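Local coordinates for ribose 5-phosphate isomerase (Giardia lamblia, PDB 3S5P), which probably interconverts ribose 5-phosphate and ribulose 5-phosphate in the pentose phosphate pathway, at residues Ala113-Ala116 against Arg117-Asn120; Cys71-Thr75 against Ser76-Asp80. All coordinates share one frame; numbering follows the deposited sequence. Where two conformers were deposited one is given.

Interaction 1. Residues Ala113-Ala116 against Arg117-Asn120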
loop_
_atom_site.group_PDB
_atom_site.type_symbol
_atom_site.label_atom_id
_atom_site.label_comp_id
_atom_site.label_asym_id
_atom_site.label_seq_id
_atom_site.Cartn_x
_atom_site.Cartn_y
_atom_site.Cartn_z
ATOM N N ALA A 113 -6.978 4.906 -5.830
ATOM C CA ALA A 113 -7.170 4.016 -6.994
ATOM C C ALA A 113 -6.758 4.659 -8.313
ATOM O O ALA A 113 -6.078 4.034 -9.139
ATOM C CB ALA A 113 -8.620 3.515 -7.075
ATOM N N GLU A 114 -7.181 5.905 -8.495
ATOM C CA GLU A 114 -6.808 6.707 -9.641
ATOM C C GLU A 114 -5.282 6.887 -9.711
ATOM O O GLU A 114 -4.697 6.698 -10.756
ATOM C CB GLU A 114 -7.485 8.071 -9.535
ATOM C CG GLU A 114 -7.517 8.869 -10.805
ATOM C CD GLU A 114 -7.966 10.316 -10.546
ATOM O OE1 GLU A 114 -7.403 11.232 -11.156
ATOM O OE2 GLU A 114 -8.885 10.547 -9.712
ATOM N N MET A 115 -4.640 7.230 -8.604
ATOM C CA MET A 115 -3.183 7.414 -8.657
ATOM C C MET A 115 -2.450 6.078 -8.833
ATOM O O MET A 115 -1.481 6.004 -9.578
ATOM C CB MET A 115 -2.678 8.203 -7.441
ATOM C CG MET A 115 -3.254 9.621 -7.351
ATOM S SD MET A 115 -2.998 10.653 -8.840
ATOM C CE MET A 115 -4.566 10.510 -9.647
ATOM N N ALA A 116 -2.947 5.012 -8.204
ATOM C CA ALA A 116 -2.348 3.664 -8.377
ATOM C C ALA A 116 -2.217 3.246 -9.833
ATOM O O ALA A 116 -1.275 2.579 -10.205
ATOM C CB ALA A 116 -3.139 2.577 -7.597
ATOM N N ARG A 117 -3.192 3.604 -10.644
ATOM C CA ARG A 117 -3.141 3.293 -12.061
ATOM C C ARG A 117 -2.338 4.353 -12.814
ATOM O O ARG A 117 -1.341 4.023 -13.465
ATOM C CB ARG A 117 -4.553 3.118 -12.635
ATOM C CG ARG A 117 -5.311 1.857 -12.088
ATOM C CD ARG A 117 -4.765 0.519 -12.655
ATOM N NE ARG A 117 -4.643 0.517 -14.115
ATOM C CZ ARG A 117 -3.538 0.186 -14.797
ATOM N NH1 ARG A 117 -2.426 -0.210 -14.172
ATOM N NH2 ARG A 117 -3.560 0.223 -16.125
ATOM N N LYS A 118 -2.743 5.625 -12.694
ATOM C CA LYS A 118 -2.125 6.707 -13.444
ATOM C C LYS A 118 -0.606 6.764 -13.295
ATOM O O LYS A 118 0.093 6.810 -14.277
ATOM C CB LYS A 118 -2.698 8.069 -13.050
ATOM C CG LYS A 118 -3.864 8.551 -13.900
ATOM C CD LYS A 118 -4.094 10.045 -13.676
ATOM C CE LYS A 118 -5.146 10.597 -14.636
ATOM N NZ LYS A 118 -6.529 10.200 -14.224
ATOM N N HIS A 119 -0.127 6.758 -12.055
ATOM C CA HIS A 119 1.273 7.009 -11.720
ATOM C C HIS A 119 2.032 5.711 -11.467
ATOM O O HIS A 119 3.208 5.636 -11.762
ATOM C CB HIS A 119 1.319 7.827 -10.446
ATOM C CG HIS A 119 0.804 9.221 -10.604
ATOM N ND1 HIS A 119 0.821 10.138 -9.575
ATOM C CD2 HIS A 119 0.273 9.863 -11.673
ATOM C CE1 HIS A 119 0.306 11.278 -10.000
ATOM N NE2 HIS A 119 -0.036 11.138 -11.270
ATOM N N ASN A 120 1.357 4.696 -10.905
ATOM C CA ASN A 120 2.076 3.505 -10.406
ATOM C C ASN A 120 1.890 2.245 -11.234
ATOM O O ASN A 120 2.556 1.237 -10.973
ATOM C CB ASN A 120 1.754 3.236 -8.932
ATOM C CG ASN A 120 1.859 4.506 -8.065
ATOM O OD1 ASN A 120 0.888 4.900 -7.426
ATOM N ND2 ASN A 120 3.029 5.151 -8.060
#
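Residues Ala113-Ala116 and Arg117-Asn120 form the C-terminal part of helix 110-118 and the residues that follow, within the beta-alpha-beta unit that joins strands 104-106 and 124-128 of the Rossmann-like RpiB fold. Helical i to i+4 bonding runs through them: Arg117 N donates to Ala113 O, Lys118 N to Glu114 O at 3.0 Å, and His119 N to Met115 O at 2.9 Å. Met115 O also receives a weak bond from Asn120 N, one residue further on.

The side chains follow the same spacing. Glu114 and Lys118 run abreast along one flank of the helix. Their salt bridge is long, with 3.4 Å between Glu114 OE1 and Lys118 NZ. Glu114 has CG anti to the main-chain nitrogen (chi1 -164°) and an extended chain, while Lys118 bends at its last torsion to bring the ammonium back to the carboxylate. Glu114 OE2 has a second, weak and long ion pair with Arg143. In the conformer described, Arg117 turns off to the loop beyond, where NH1 bonds Ala122 O and Asn121 OD1.

The Met115 thioether touches two partners: its methyl CE lies 4.1 Å from Lys118 CD, and its sulfur sits over the imidazole of His119. Across the assembly, Met115 packs on Thr88 of the second subunit and Ala116 on its Ile90, so this helix end contributes to the dimer interface. In the Met-aromatic contact the sulfur lies over the ring face, 25° off the normal and displaced from the middle of the ring. The nearest ring atom to Met115 SD is His119 CE1, at 3.6 Å.

Interaction 2. Residues Cys71-Thr75 against Ser76-Asp80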
loop_
_atom_site.group_PDB
_atom_site.type_symbol
_atom_site.label_atom_id
_atom_site.label_comp_id
_atom_site.label_asym_id
_atom_site.label_seq_id
_atom_site.Cartn_x
_atom_site.Cartn_y
_atom_site.Cartn_z
ATOM N N CYS A 71 -2.434 -13.317 -8.239
ATOM C CA CYS A 71 -1.367 -12.624 -8.944
ATOM C C CYS A 71 -0.929 -13.419 -10.146
ATOM O O CYS A 71 -0.534 -12.840 -11.159
ATOM C CB CYS A 71 -0.190 -12.321 -8.019
ATOM S SG CYS A 71 -0.650 -11.083 -6.800
ATOM N N GLU A 72 -1.045 -14.744 -10.050
ATOM C CA GLU A 72 -0.539 -15.606 -11.109
ATOM C C GLU A 72 -1.419 -15.536 -12.356
ATOM O O GLU A 72 -0.966 -15.839 -13.479
ATOM C CB GLU A 72 -0.379 -17.049 -10.610
ATOM C CG GLU A 72 0.860 -17.275 -9.729
ATOM C CD GLU A 72 0.910 -18.677 -9.076
ATOM O OE1 GLU A 72 -0.053 -19.475 -9.225
ATOM O OE2 GLU A 72 1.923 -18.976 -8.396
ATOM N N ALA A 73 -2.682 -15.151 -12.166
ATOM C CA ALA A 73 -3.586 -14.928 -13.312
ATOM C C ALA A 73 -3.063 -13.719 -14.136
ATOM O O ALA A 73 -3.183 -13.680 -15.359
ATOM C CB ALA A 73 -5.009 -14.681 -12.825
ATOM N N VAL A 74 -2.477 -12.756 -13.446
ATOM C CA VAL A 74 -1.937 -11.565 -14.090
ATOM C C VAL A 74 -0.591 -11.884 -14.734
ATOM O O VAL A 74 -0.376 -11.574 -15.901
ATOM C CB VAL A 74 -1.801 -10.402 -13.079
ATOM C CG1 VAL A 74 -1.101 -9.185 -13.716
ATOM C CG2 VAL A 74 -3.176 -10.031 -12.551
ATOM N N THR A 75 0.300 -12.537 -13.991
ATOM C CA THR A 75 1.659 -12.743 -14.490
ATOM C C THR A 75 1.716 -13.753 -15.637
ATOM O O THR A 75 2.676 -13.779 -16.401
ATOM C CB THR A 75 2.684 -13.116 -13.361
ATOM O OG1 THR A 75 2.513 -14.475 -12.966
ATOM C CG2 THR A 75 2.493 -12.264 -12.156
ATOM N N SER A 76 0.679 -14.573 -15.756
ATOM C CA SER A 76 0.593 -15.549 -16.836
ATOM C C SER A 76 -0.141 -14.996 -18.072
ATOM O O SER A 76 -0.218 -15.645 -19.105
ATOM C CB SER A 76 -0.079 -16.828 -16.336
ATOM O OG SER A 76 -1.447 -16.586 -16.134
ATOM N N GLY A 77 -0.701 -13.801 -17.963
ATOM C CA GLY A 77 -1.368 -13.216 -19.135
ATOM C C GLY A 77 -2.851 -13.528 -19.246
ATOM O O GLY A 77 -3.486 -13.130 -20.211
ATOM N N ARG A 78 -3.402 -14.200 -18.233
ATOM C CA ARG A 78 -4.808 -14.638 -18.232
ATOM C C ARG A 78 -5.749 -13.517 -17.770
ATOM O O ARG A 78 -6.883 -13.412 -18.236
ATOM C CB ARG A 78 -4.989 -15.940 -17.414
ATOM C CG ARG A 78 -4.250 -17.174 -18.027
ATOM C CD ARG A 78 -4.579 -18.583 -17.363
ATOM N NE ARG A 78 -3.591 -18.946 -16.336
ATOM C CZ ARG A 78 -3.737 -18.744 -15.009
ATOM N NH1 ARG A 78 -2.748 -19.071 -14.180
ATOM N NH2 ARG A 78 -4.866 -18.232 -14.497
ATOM N N ALA A 79 -5.269 -12.649 -16.884
ATOM C CA ALA A 79 -6.078 -11.507 -16.476
ATOM C C ALA A 79 -5.323 -10.190 -16.666
ATOM O O ALA A 79 -4.088 -10.151 -16.658
ATOM C CB ALA A 79 -6.556 -11.680 -15.023
ATOM N N ASP A 80 -6.064 -9.109 -16.853
ATOM C CA ASP A 80 -5.428 -7.783 -17.000
ATOM C C ASP A 80 -4.980 -7.289 -15.640
ATOM O O ASP A 80 -3.926 -6.690 -15.517
ATOM C CB ASP A 80 -6.372 -6.776 -17.658
ATOM C CG ASP A 80 -6.659 -7.121 -19.116
ATOM O OD1 ASP A 80 -5.722 -7.037 -19.949
ATOM O OD2 ASP A 80 -7.815 -7.475 -19.438
HETATM O O HOH W 1 -1.746 -9.423 -17.968
#
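Ser76 OG reaches back to Glu72 O, donating to it at 2.8 Å and in the carbonyl plane, while Ser76 N approaches the same oxygen from above that plane. The hydroxyl is placed there by a first torsion (chi1 72°) that sets it between its own backbone N and carbonyl carbon. Helix 65-75 ends here in a Schellman motif, with Gly77 at positive phi (91°). Above one face of the Arg78 guanidinium, displaced from its centre, lies this same Ser76 OG. The guanidinium itself passes obliquely by the helix backbone, with Arg78 NH2 3.7 Å from Ala73 CA.

Ala79 makes the apolar side of the contact: its CB meets Ala73 CB at 4.0 Å, and both methyls pack on Ala25 of strand 23-28. Ala73 O accepts from Ala79 N at 2.8 Å and, weakly, from Arg78 N, while Gly77 N bonds Val74 O at 3.1 Å. A water donates to both Val74 O and Ala79 O.

The chemistry implies a helix end at which the carbonyls of Glu72, Ala73 and Val74 all find donors in the returning chain. The positive guanidinium, lying beside the carbonyl end of the helix, probably interacts favourably with its dipole.

Overall arrangement
Both interactions lie at the C-terminal ends of two helices that pack against one parallel five-stranded sheet, interaction 2 first along the chain and interaction 1 later. Interaction 2 closes helix 65-75 and leads into strand 81-86; interaction 1 closes helix 110-118 ahead of strand 124-128. Those two strands are neighbours in the sheet, yet the contacts do not touch: their centres are 19 Å apart and their nearest atoms about 7 Å. The pair illustrates how a repeated task, ending a helix before a strand, is met by different local means. Their surroundings differ too, since interaction 1 reaches the second subunit whereas no other chain of the assembly touches interaction 2.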